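Local coordinates for nitrogenase molybdenum-iron protein alpha chain (PDB 4WES), which forms, with the beta chain, the molybdenum-iron component of nitrogenase, which reduces dinitrogen to ammonium at a molybdenum-iron-sulfur cluster fed with electrons through an [8Fe-7S] cluster, at residues Tyr329-Lys337 with Leu355-Leu363; Tyr13-His24 with Ile37-Ile47. All coordinates share one frame; numbering follows the deposited sequence.

How the interactions relate
Interactions 1 and 2 are packing contacts outside the cluster pockets, and they come in series along the chain: interaction 2 closes within the first 47 residues, well before interaction 1 opens at Tyr329. Their centres lie about 33 Å apart, with nearest atoms about 12 Å from each other. One mixed five-stranded sheet relates them. Strand 25-27, just after residues 13-24, is one of its outer strands; strand 361-367, whose start belongs to interaction 1, and strand 338-343, which follows directly on residues 329-337, lie further in, beyond strand 439-441. No other chain of the assembly touches the segments of interaction 1, whereas interaction 2 lies where the N-terminal region meets the beta chain.

Interaction 1. Residues Tyr329-Lys337 with Leu355-Leu363; sequences YFKEKLQGK and LKSFGVDSL
Phe330 and Phe358 run alongside each other in the same direction, at the meeting of two helix ends. The CB of Phe330 sits over the centre of the Phe358 ring, 3.9 Å from its centroid, in a CH-pi contact. The two rings themselves meet obliquely, with planes at 53°, and Phe330 CD2 approaches Phe358 CE1 to 3.6 Å. Phe358 takes up its place beside the helix because its CG stands anti to its own carbonyl carbon (chi1 -66°). One turn on from Phe330, Leu334 brings a single branch to the same ring: its CD1 lies 3.6 Å from Phe358 CD2. Its CB meets Val360 CG2, the valine branch beside the backbone N.

Next to this apolar patch the backbones come close. Gly359, with positive phi, closes helix 352-357 in a Schellman motif, and its CA lies 3.9 Å from the CA of Gln335. The carbonyl O of Gly359 accepts Gly336 N at 2.9 Å, the donor standing 37° out of the carbonyl plane. Gly336 lies within the type II turn from Leu334 to Lys337, which leads into a straighter bond from Asp361 N to Lys337 O, this one in the carbonyl plane. The carboxylate of Asp361 turns elsewhere, to His435, while helix 492-507 packs on Leu334 and Phe358 and His501 meets Phe330 edge-to-face. Helix 306-334 thus leads into strand 338-343, which with helix 352-357 and the neighbouring parallel strand 361-367 forms a beta-alpha-beta crossover of an alpha/beta sheet domain.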
loop_
_atom_site.group_PDB
_atom_site.type_symbol
_atom_site.label_atom_id
_atom_site.label_comp_id
_atom_site.label_asym_id
_atom_site.label_seq_id
_atom_site.Cartn_x
_atom_site.Cartn_y
_atom_site.Cartn_z
ATOM N N TYR A 329 -14.384 -30.260 14.984
ATOM C CA TYR A 329 -13.828 -29.898 13.686
ATOM C C TYR A 329 -12.324 -30.113 13.657
ATOM O O TYR A 329 -11.808 -30.663 12.685
ATOM C CB TYR A 329 -14.178 -28.447 13.385
ATOM C CG TYR A 329 -13.614 -27.862 12.108
ATOM C CD1 TYR A 329 -14.158 -28.209 10.889
ATOM C CD2 TYR A 329 -12.622 -26.914 12.131
ATOM C CE1 TYR A 329 -13.701 -27.671 9.723
ATOM C CE2 TYR A 329 -12.141 -26.369 10.946
ATOM C CZ TYR A 329 -12.698 -26.750 9.746
ATOM O OH TYR A 329 -12.241 -26.224 8.551
ATOM N N PHE A 330 -11.621 -29.704 14.709
ATOM C CA PHE A 330 -10.175 -29.899 14.717
ATOM C C PHE A 330 -9.842 -31.381 14.592
ATOM O O PHE A 330 -8.921 -31.774 13.845
ATOM C CB PHE A 330 -9.555 -29.326 15.979
ATOM C CG PHE A 330 -9.849 -27.861 16.207
ATOM C CD1 PHE A 330 -10.046 -26.987 15.172
ATOM C CD2 PHE A 330 -9.982 -27.384 17.521
ATOM C CE1 PHE A 330 -10.339 -25.656 15.415
ATOM C CE2 PHE A 330 -10.279 -26.067 17.771
ATOM C CZ PHE A 330 -10.458 -25.200 16.720
ATOM N N LYS A 331 -10.528 -32.210 15.377
ATOM C CA LYS A 331 -10.282 -33.651 15.322
ATOM C C LYS A 331 -10.612 -34.207 13.921
ATOM O O LYS A 331 -9.843 -35.006 13.367
ATOM C CB LYS A 331 -11.038 -34.375 16.425
ATOM C CG LYS A 331 -10.730 -35.867 16.467
ATOM C CD LYS A 331 -11.268 -36.526 17.709
ATOM C CE LYS A 331 -10.910 -37.999 17.767
ATOM N NZ LYS A 331 -11.664 -38.641 18.866
ATOM N N GLU A 332 -11.739 -33.800 13.347
ATOM C CA GLU A 332 -12.102 -34.248 12.009
ATOM C C GLU A 332 -10.986 -33.920 11.001
ATOM O O GLU A 332 -10.635 -34.738 10.144
ATOM C CB GLU A 332 -13.429 -33.626 11.559
ATOM C CG GLU A 332 -13.947 -34.193 10.245
ATOM C CD GLU A 332 -14.680 -33.186 9.370
ATOM O OE1 GLU A 332 -15.395 -32.286 9.875
ATOM O OE2 GLU A 332 -14.542 -33.322 8.140
ATOM N N LYS A 333 -10.474 -32.705 11.087
ATOM C CA LYS A 333 -9.546 -32.210 10.091
ATOM C C LYS A 333 -8.107 -32.652 10.288
ATOM O O LYS A 333 -7.303 -32.629 9.333
ATOM C CB LYS A 333 -9.620 -30.686 10.039
ATOM C CG LYS A 333 -10.948 -30.152 9.529
ATOM C CD LYS A 333 -11.233 -30.547 8.090
ATOM C CE LYS A 333 -12.440 -29.798 7.549
ATOM N NZ LYS A 333 -12.659 -30.027 6.088
ATOM N N LEU A 334 -7.746 -33.041 11.523
ATOM C CA LEU A 334 -6.351 -33.309 11.850
ATOM C C LEU A 334 -6.065 -34.734 12.262
ATOM O O LEU A 334 -4.898 -35.130 12.284
ATOM C CB LEU A 334 -5.856 -32.358 12.944
ATOM C CG LEU A 334 -5.938 -30.886 12.598
ATOM C CD1 LEU A 334 -5.684 -30.082 13.873
ATOM C CD2 LEU A 334 -4.971 -30.527 11.489
ATOM N N GLN A 335 -7.084 -35.525 12.572
ATOM C CA GLN A 335 -6.787 -36.818 13.126
ATOM C C GLN A 335 -6.004 -37.675 12.132
ATOM O O GLN A 335 -6.234 -37.644 10.918
ATOM C CB GLN A 335 -8.008 -37.546 13.666
ATOM C CG GLN A 335 -8.986 -37.916 12.626
ATOM C CD GLN A 335 -10.265 -38.488 13.248
ATOM O OE1 GLN A 335 -10.257 -39.004 14.375
ATOM N NE2 GLN A 335 -11.358 -38.388 12.528
ATOM N N GLY A 336 -5.091 -38.460 12.682
ATOM C CA GLY A 336 -4.248 -39.332 11.864
ATOM C C GLY A 336 -2.994 -38.720 11.358
ATOM O O GLY A 336 -2.204 -39.407 10.695
ATOM N N LYS A 337 -2.775 -37.448 11.630
ATOM C CA LYS A 337 -1.546 -36.796 11.224
ATOM C C LYS A 337 -0.487 -36.938 12.301
ATOM O O LYS A 337 -0.781 -37.290 13.450
ATOM C CB LYS A 337 -1.842 -35.338 10.924
ATOM C CG LYS A 337 -2.790 -35.212 9.759
ATOM C CD LYS A 337 -3.136 -33.812 9.420
ATOM C CE LYS A 337 -4.218 -33.725 8.397
ATOM N NZ LYS A 337 -3.731 -34.225 7.091
ATOM N N LEU A 355 -2.582 -31.657 21.075
ATOM C CA LEU A 355 -2.386 -32.416 19.834
ATOM C C LEU A 355 -3.028 -33.796 19.914
ATOM O O LEU A 355 -3.681 -34.244 18.958
ATOM C CB LEU A 355 -0.906 -32.528 19.514
ATOM C CG LEU A 355 -0.243 -31.197 19.139
ATOM C CD1 LEU A 355 1.242 -31.390 18.924
ATOM C CD2 LEU A 355 -0.864 -30.572 17.909
ATOM N N LYS A 356 -2.870 -34.462 21.058
ATOM C CA LYS A 356 -3.436 -35.796 21.188
ATOM C C LYS A 356 -4.965 -35.752 21.091
ATOM O O LYS A 356 -5.566 -36.607 20.437
ATOM C CB LYS A 356 -3.025 -36.424 22.513
ATOM C CG LYS A 356 -3.458 -37.878 22.635
ATOM C CD LYS A 356 -2.876 -38.554 23.859
ATOM C CE LYS A 356 -3.377 -39.993 23.974
ATOM N NZ LYS A 356 -3.001 -40.533 25.307
ATOM N N SER A 357 -5.595 -34.756 21.704
ATOM C CA SER A 357 -7.031 -34.604 21.584
ATOM C C SER A 357 -7.499 -34.361 20.158
ATOM O O SER A 357 -8.598 -34.805 19.784
ATOM C CB SER A 357 -7.544 -33.469 22.473
ATOM O OG SER A 357 -7.389 -33.780 23.839
ATOM N N PHE A 358 -6.665 -33.726 19.338
ATOM C CA PHE A 358 -6.972 -33.499 17.931
ATOM C C PHE A 358 -6.706 -34.749 17.059
ATOM O O PHE A 358 -6.964 -34.721 15.854
ATOM C CB PHE A 358 -6.110 -32.359 17.358
ATOM C CG PHE A 358 -6.361 -30.966 17.922
ATOM C CD1 PHE A 358 -7.366 -30.679 18.852
ATOM C CD2 PHE A 358 -5.570 -29.940 17.481
ATOM C CE1 PHE A 358 -7.526 -29.375 19.288
ATOM C CE2 PHE A 358 -5.725 -28.655 17.920
ATOM C CZ PHE A 358 -6.708 -28.367 18.835
ATOM N N GLY A 359 -6.212 -35.818 17.673
ATOM C CA GLY A 359 -5.893 -37.037 16.939
ATOM C C GLY A 359 -4.545 -37.019 16.260
ATOM O O GLY A 359 -4.303 -37.836 15.367
ATOM N N VAL A 360 -3.675 -36.082 16.665
ATOM C CA VAL A 360 -2.335 -35.943 16.103
ATOM C C VAL A 360 -1.361 -36.749 16.965
ATOM O O VAL A 360 -1.421 -36.724 18.179
ATOM C CB VAL A 360 -1.933 -34.479 16.039
ATOM C CG1 VAL A 360 -0.478 -34.308 15.620
ATOM C CG2 VAL A 360 -2.853 -33.710 15.097
ATOM N N ASP A 361 -0.475 -37.491 16.296
ATOM C CA ASP A 361 0.476 -38.373 16.931
ATOM C C ASP A 361 1.839 -37.705 17.011
ATOM O O ASP A 361 2.493 -37.498 15.973
ATOM C CB ASP A 361 0.545 -39.664 16.089
ATOM C CG ASP A 361 1.514 -40.678 16.612
ATOM O OD1 ASP A 361 2.140 -40.479 17.669
ATOM O OD2 ASP A 361 1.633 -41.740 15.932
ATOM N N SER A 362 2.277 -37.365 18.230
ATOM C CA SER A 362 3.565 -36.747 18.447
ATOM C C SER A 362 4.671 -37.780 18.504
ATOM O O SER A 362 4.756 -38.550 19.449
ATOM C CB SER A 362 3.561 -35.882 19.701
ATOM O OG SER A 362 2.598 -34.853 19.575
ATOM N N LEU A 363 5.515 -37.800 17.485
ATOM C CA LEU A 363 6.518 -38.860 17.334
ATOM C C LEU A 363 7.889 -38.492 17.849
ATOM O O LEU A 363 8.691 -39.375 18.152
ATOM C CB LEU A 363 6.637 -39.211 15.850
ATOM C CG LEU A 363 5.379 -39.841 15.257
ATOM C CD1 LEU A 363 5.593 -40.242 13.802
ATOM C CD2 LEU A 363 5.001 -41.059 16.080
#

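Interaction 2. Residues Tyr13-His24 with Ile37-Ile47; sequences YIPKTKKTRSGH and IVANTRTVPGI
His24 and Val38 make the close-packed end of this contact. Val38 CB stands over the centre of the imidazole, 4.0 Å from its centroid, and Val38 CG1 reaches His24 NE2 at 3.5 Å. At the ring edge, in plane, lies Thr41 OG1, 3.1 Å from His24 CE1. The chain beneath is fastened by Val38 N donating to Gly23 O at 2.9 Å, with the donor 46° out of the carbonyl plane, and Ile37 CD1 rests on His24 O.

The packing thins at one pair: exposed Thr20, in the conformer given, meets partly exposed Val44 tip to tip, CG2 to CG2, at 4.1 Å. Farther inward, Ile47 CD1, in the conformer given, touches buried Tyr13 CE1 and Arg21 CD, each at 3.8 Å. Arg21, bent at chi2 and chi3 (-68° and -63°), folds its CG over one face of the Tyr13 ring and gives NE to Tyr13 OH, to which Asn445 also hydrogen-bonds.

Asp442 takes His24 ND1, Asp448 pairs with Arg21 NH1, and Asn90 of the beta chain bonds to Thr17 OG1. One backbone bond and apolar touches join the segments, while side-chain polar ends find partners mostly around them, consistent with a position shared between this chain and the beta subunit.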
loop_
_atom_site.group_PDB
_atom_site.type_symbol
_atom_site.label_atom_id
_atom_site.label_comp_id
_atom_site.label_asym_id
_atom_site.label_seq_id
_atom_site.Cartn_x
_atom_site.Cartn_y
_atom_site.Cartn_z
ATOM N N TYR A 13 27.934 -37.768 12.299
ATOM C CA TYR A 13 28.793 -37.080 13.247
ATOM C C TYR A 13 30.202 -37.671 13.261
ATOM O O TYR A 13 30.369 -38.899 13.171
ATOM C CB TYR A 13 28.229 -37.232 14.637
ATOM C CG TYR A 13 26.974 -36.455 14.991
ATOM C CD1 TYR A 13 26.923 -35.065 14.896
ATOM C CD2 TYR A 13 25.910 -37.083 15.606
ATOM C CE1 TYR A 13 25.802 -34.358 15.292
ATOM C CE2 TYR A 13 24.792 -36.386 16.016
ATOM C CZ TYR A 13 24.746 -35.023 15.840
ATOM O OH TYR A 13 23.696 -34.304 16.350
ATOM N N ILE A 14 31.204 -36.817 13.396
ATOM C CA ILE A 14 32.576 -37.311 13.604
ATOM C C ILE A 14 32.636 -38.021 14.960
ATOM O O ILE A 14 31.764 -37.802 15.797
ATOM C CB ILE A 14 33.605 -36.162 13.514
ATOM C CG1 ILE A 14 33.409 -35.158 14.659
ATOM C CG2 ILE A 14 33.573 -35.513 12.148
ATOM C CD1 ILE A 14 34.374 -33.986 14.575
ATOM N N PRO A 15 33.643 -38.878 15.171
ATOM C CA PRO A 15 33.576 -39.738 16.362
ATOM C C PRO A 15 33.408 -39.012 17.702
ATOM O O PRO A 15 32.589 -39.437 18.522
ATOM C CB PRO A 15 34.893 -40.530 16.303
ATOM C CG PRO A 15 35.146 -40.614 14.838
ATOM C CD PRO A 15 34.701 -39.321 14.245
ATOM N N LYS A 16 34.137 -37.909 17.912
ATOM C CA LYS A 16 34.045 -37.182 19.185
ATOM C C LYS A 16 32.617 -36.680 19.400
ATOM O O LYS A 16 32.036 -36.769 20.492
ATOM C CB LYS A 16 35.077 -36.041 19.228
ATOM C CG LYS A 16 35.146 -35.242 20.524
ATOM C CD LYS A 16 36.274 -34.200 20.480
ATOM C CE LYS A 16 36.244 -33.266 21.686
ATOM N NZ LYS A 16 37.482 -32.440 21.773
ATOM N N THR A 17 32.064 -36.083 18.353
ATOM C CA THR A 17 30.722 -35.519 18.425
ATOM C C THR A 17 29.649 -36.609 18.550
ATOM O O THR A 17 28.675 -36.421 19.283
ATOM C CB THR A 17 30.481 -34.656 17.185
ATOM O OG1 THR A 17 31.555 -33.714 17.093
ATOM C CG2 THR A 17 29.135 -33.920 17.263
ATOM N N LYS A 18 29.826 -37.714 17.844
ATOM C CA LYS A 18 28.912 -38.822 17.920
ATOM C C LYS A 18 28.806 -39.310 19.354
ATOM O O LYS A 18 27.712 -39.524 19.875
ATOM C CB LYS A 18 29.356 -39.945 16.969
ATOM C CG LYS A 18 28.323 -41.011 16.731
ATOM C CD LYS A 18 28.846 -42.124 15.826
ATOM C CE LYS A 18 27.726 -43.012 15.334
ATOM N NZ LYS A 18 28.230 -44.148 14.498
ATOM N N LYS A 19 29.948 -39.490 19.994
ATOM C CA LYS A 19 29.995 -39.984 21.351
ATOM C C LYS A 19 29.245 -39.070 22.300
ATOM O O LYS A 19 28.475 -39.544 23.128
ATOM C CB LYS A 19 31.451 -40.139 21.799
ATOM C CG LYS A 19 31.672 -40.734 23.177
ATOM C CD LYS A 19 33.164 -40.890 23.479
ATOM C CE LYS A 19 33.430 -41.176 24.960
ATOM N NZ LYS A 19 34.853 -41.541 25.233
ATOM N N THR A 20 29.446 -37.753 22.180
ATOM C CA THR A 20 28.802 -36.852 23.124
ATOM C C THR A 20 27.325 -36.657 22.772
ATOM O O THR A 20 26.497 -36.570 23.668
ATOM C CB THR A 20 29.603 -35.535 23.329
ATOM O OG1 THR A 20 29.090 -34.830 24.467
ATOM C CG2 THR A 20 29.556 -34.647 22.110
ATOM N N ARG A 21 26.974 -36.648 21.498
ATOM C CA ARG A 21 25.571 -36.474 21.111
ATOM C C ARG A 21 24.700 -37.689 21.391
ATOM O O ARG A 21 23.494 -37.523 21.640
ATOM C CB ARG A 21 25.444 -36.073 19.636
ATOM C CG ARG A 21 25.903 -34.677 19.289
ATOM C CD ARG A 21 25.005 -33.595 19.892
ATOM N NE ARG A 21 23.633 -33.663 19.354
ATOM C CZ ARG A 21 22.554 -33.303 20.029
ATOM N NH1 ARG A 21 21.372 -33.428 19.464
ATOM N NH2 ARG A 21 22.640 -32.896 21.300
ATOM N N SER A 22 25.264 -38.887 21.400
ATOM C CA SER A 22 24.486 -40.089 21.570
ATOM C C SER A 22 23.633 -40.024 22.818
ATOM O O SER A 22 22.490 -40.439 22.804
ATOM C CB SER A 22 25.398 -41.305 21.657
ATOM O OG SER A 22 24.671 -42.509 21.777
ATOM N N GLY A 23 24.187 -39.507 23.911
ATOM C CA GLY A 23 23.432 -39.471 25.146
ATOM C C GLY A 23 22.259 -38.519 25.161
ATOM O O GLY A 23 21.379 -38.626 26.017
ATOM N N HIS A 24 22.223 -37.570 24.221
ATOM C CA HIS A 24 21.156 -36.566 24.111
ATOM C C HIS A 24 19.944 -37.056 23.314
ATOM O O HIS A 24 18.987 -36.300 23.138
ATOM C CB HIS A 24 21.719 -35.304 23.475
ATOM C CG HIS A 24 22.750 -34.628 24.310
ATOM N ND1 HIS A 24 22.494 -33.499 25.076
ATOM C CD2 HIS A 24 24.048 -34.936 24.521
ATOM C CE1 HIS A 24 23.592 -33.155 25.724
ATOM N NE2 HIS A 24 24.555 -34.003 25.389
ATOM N N ILE A 37 18.391 -39.473 29.898
ATOM C CA ILE A 37 18.895 -38.605 28.846
ATOM C C ILE A 37 20.033 -37.780 29.431
ATOM O O ILE A 37 20.099 -37.564 30.658
ATOM C CB ILE A 37 17.763 -37.723 28.258
ATOM C CG1 ILE A 37 18.117 -37.178 26.858
ATOM C CG2 ILE A 37 17.363 -36.594 29.218
ATOM C CD1 ILE A 37 16.931 -36.610 26.113
ATOM N N VAL A 38 20.896 -37.277 28.558
ATOM C CA VAL A 38 21.879 -36.252 28.887
ATOM C C VAL A 38 21.282 -34.921 28.455
ATOM O O VAL A 38 20.817 -34.791 27.333
ATOM C CB VAL A 38 23.237 -36.506 28.206
ATOM C CG1 VAL A 38 24.220 -35.392 28.585
ATOM C CG2 VAL A 38 23.793 -37.858 28.612
ATOM N N ALA A 39 21.289 -33.934 29.358
ATOM C CA ALA A 39 20.702 -32.629 29.096
ATOM C C ALA A 39 21.462 -31.564 29.870
ATOM O O ALA A 39 22.219 -31.875 30.800
ATOM C CB ALA A 39 19.241 -32.635 29.497
ATOM N N ASN A 40 21.257 -30.305 29.500
ATOM C CA ASN A 40 21.868 -29.190 30.213
ATOM C C ASN A 40 23.379 -29.292 30.287
ATOM O O ASN A 40 23.993 -28.998 31.301
ATOM C CB ASN A 40 21.222 -29.050 31.607
ATOM C CG ASN A 40 21.660 -27.791 32.357
ATOM O OD1 ASN A 40 21.803 -27.825 33.621
ATOM N ND2 ASN A 40 21.856 -26.728 31.664
ATOM N N THR A 41 23.985 -29.698 29.174
ATOM C CA THR A 41 25.430 -29.644 28.997
ATOM C C THR A 41 25.742 -28.614 27.929
ATOM O O THR A 41 24.860 -28.082 27.253
ATOM C CB THR A 41 26.015 -31.007 28.626
ATOM O OG1 THR A 41 25.533 -31.400 27.350
ATOM C CG2 THR A 41 25.655 -32.091 29.646
ATOM N N ARG A 42 27.023 -28.329 27.732
ATOM C CA ARG A 42 27.436 -27.318 26.786
ATOM C C ARG A 42 26.983 -27.666 25.366
ATOM O O ARG A 42 26.784 -28.829 24.998
ATOM C CB ARG A 42 28.956 -27.122 26.821
ATOM C CG ARG A 42 29.751 -28.277 26.246
ATOM C CD ARG A 42 31.206 -27.895 26.065
ATOM N NE ARG A 42 31.937 -27.869 27.307
ATOM C CZ ARG A 42 33.258 -27.736 27.400
ATOM N NH1 ARG A 42 33.995 -27.610 26.305
ATOM N NH2 ARG A 42 33.842 -27.735 28.590
ATOM N N THR A 43 26.787 -26.640 24.559
ATOM C CA THR A 43 26.514 -26.816 23.156
ATOM C C THR A 43 27.791 -27.233 22.451
ATOM O O THR A 43 28.862 -26.676 22.700
ATOM C CB THR A 43 26.041 -25.498 22.525
ATOM O OG1 THR A 43 25.041 -24.906 23.379
ATOM C CG2 THR A 43 25.493 -25.720 21.151
ATOM N N VAL A 44 27.709 -28.196 21.535
ATOM C CA VAL A 44 28.876 -28.501 20.695
ATOM C C VAL A 44 29.119 -27.333 19.735
ATOM O O VAL A 44 28.220 -26.937 18.999
ATOM C CB VAL A 44 28.644 -29.795 19.883
ATOM C CG1 VAL A 44 29.838 -30.053 18.991
ATOM C CG2 VAL A 44 28.391 -30.982 20.790
ATOM N N PRO A 45 30.328 -26.766 19.739
ATOM C CA PRO A 45 30.597 -25.697 18.782
ATOM C C PRO A 45 30.404 -26.124 17.337
ATOM O O PRO A 45 30.830 -27.212 16.947
ATOM C CB PRO A 45 32.061 -25.333 19.073
ATOM C CG PRO A 45 32.237 -25.698 20.519
ATOM C CD PRO A 45 31.467 -26.978 20.649
ATOM N N GLY A 46 29.769 -25.276 16.547
ATOM C CA GLY A 46 29.630 -25.456 15.112
ATOM C C GLY A 46 28.482 -26.330 14.646
ATOM O O GLY A 46 28.338 -26.525 13.434
ATOM N N ILE A 47 27.646 -26.829 15.566
ATOM C CA ILE A 47 26.640 -27.829 15.274
ATOM C C ILE A 47 25.319 -27.250 14.704
ATOM O O ILE A 47 24.474 -28.019 14.260
ATOM C CB ILE A 47 26.469 -28.689 16.553
ATOM C CG1 ILE A 47 26.130 -30.139 16.189
ATOM C CG2 ILE A 47 25.456 -28.054 17.489
ATOM C CD1 ILE A 47 26.363 -31.189 17.249
#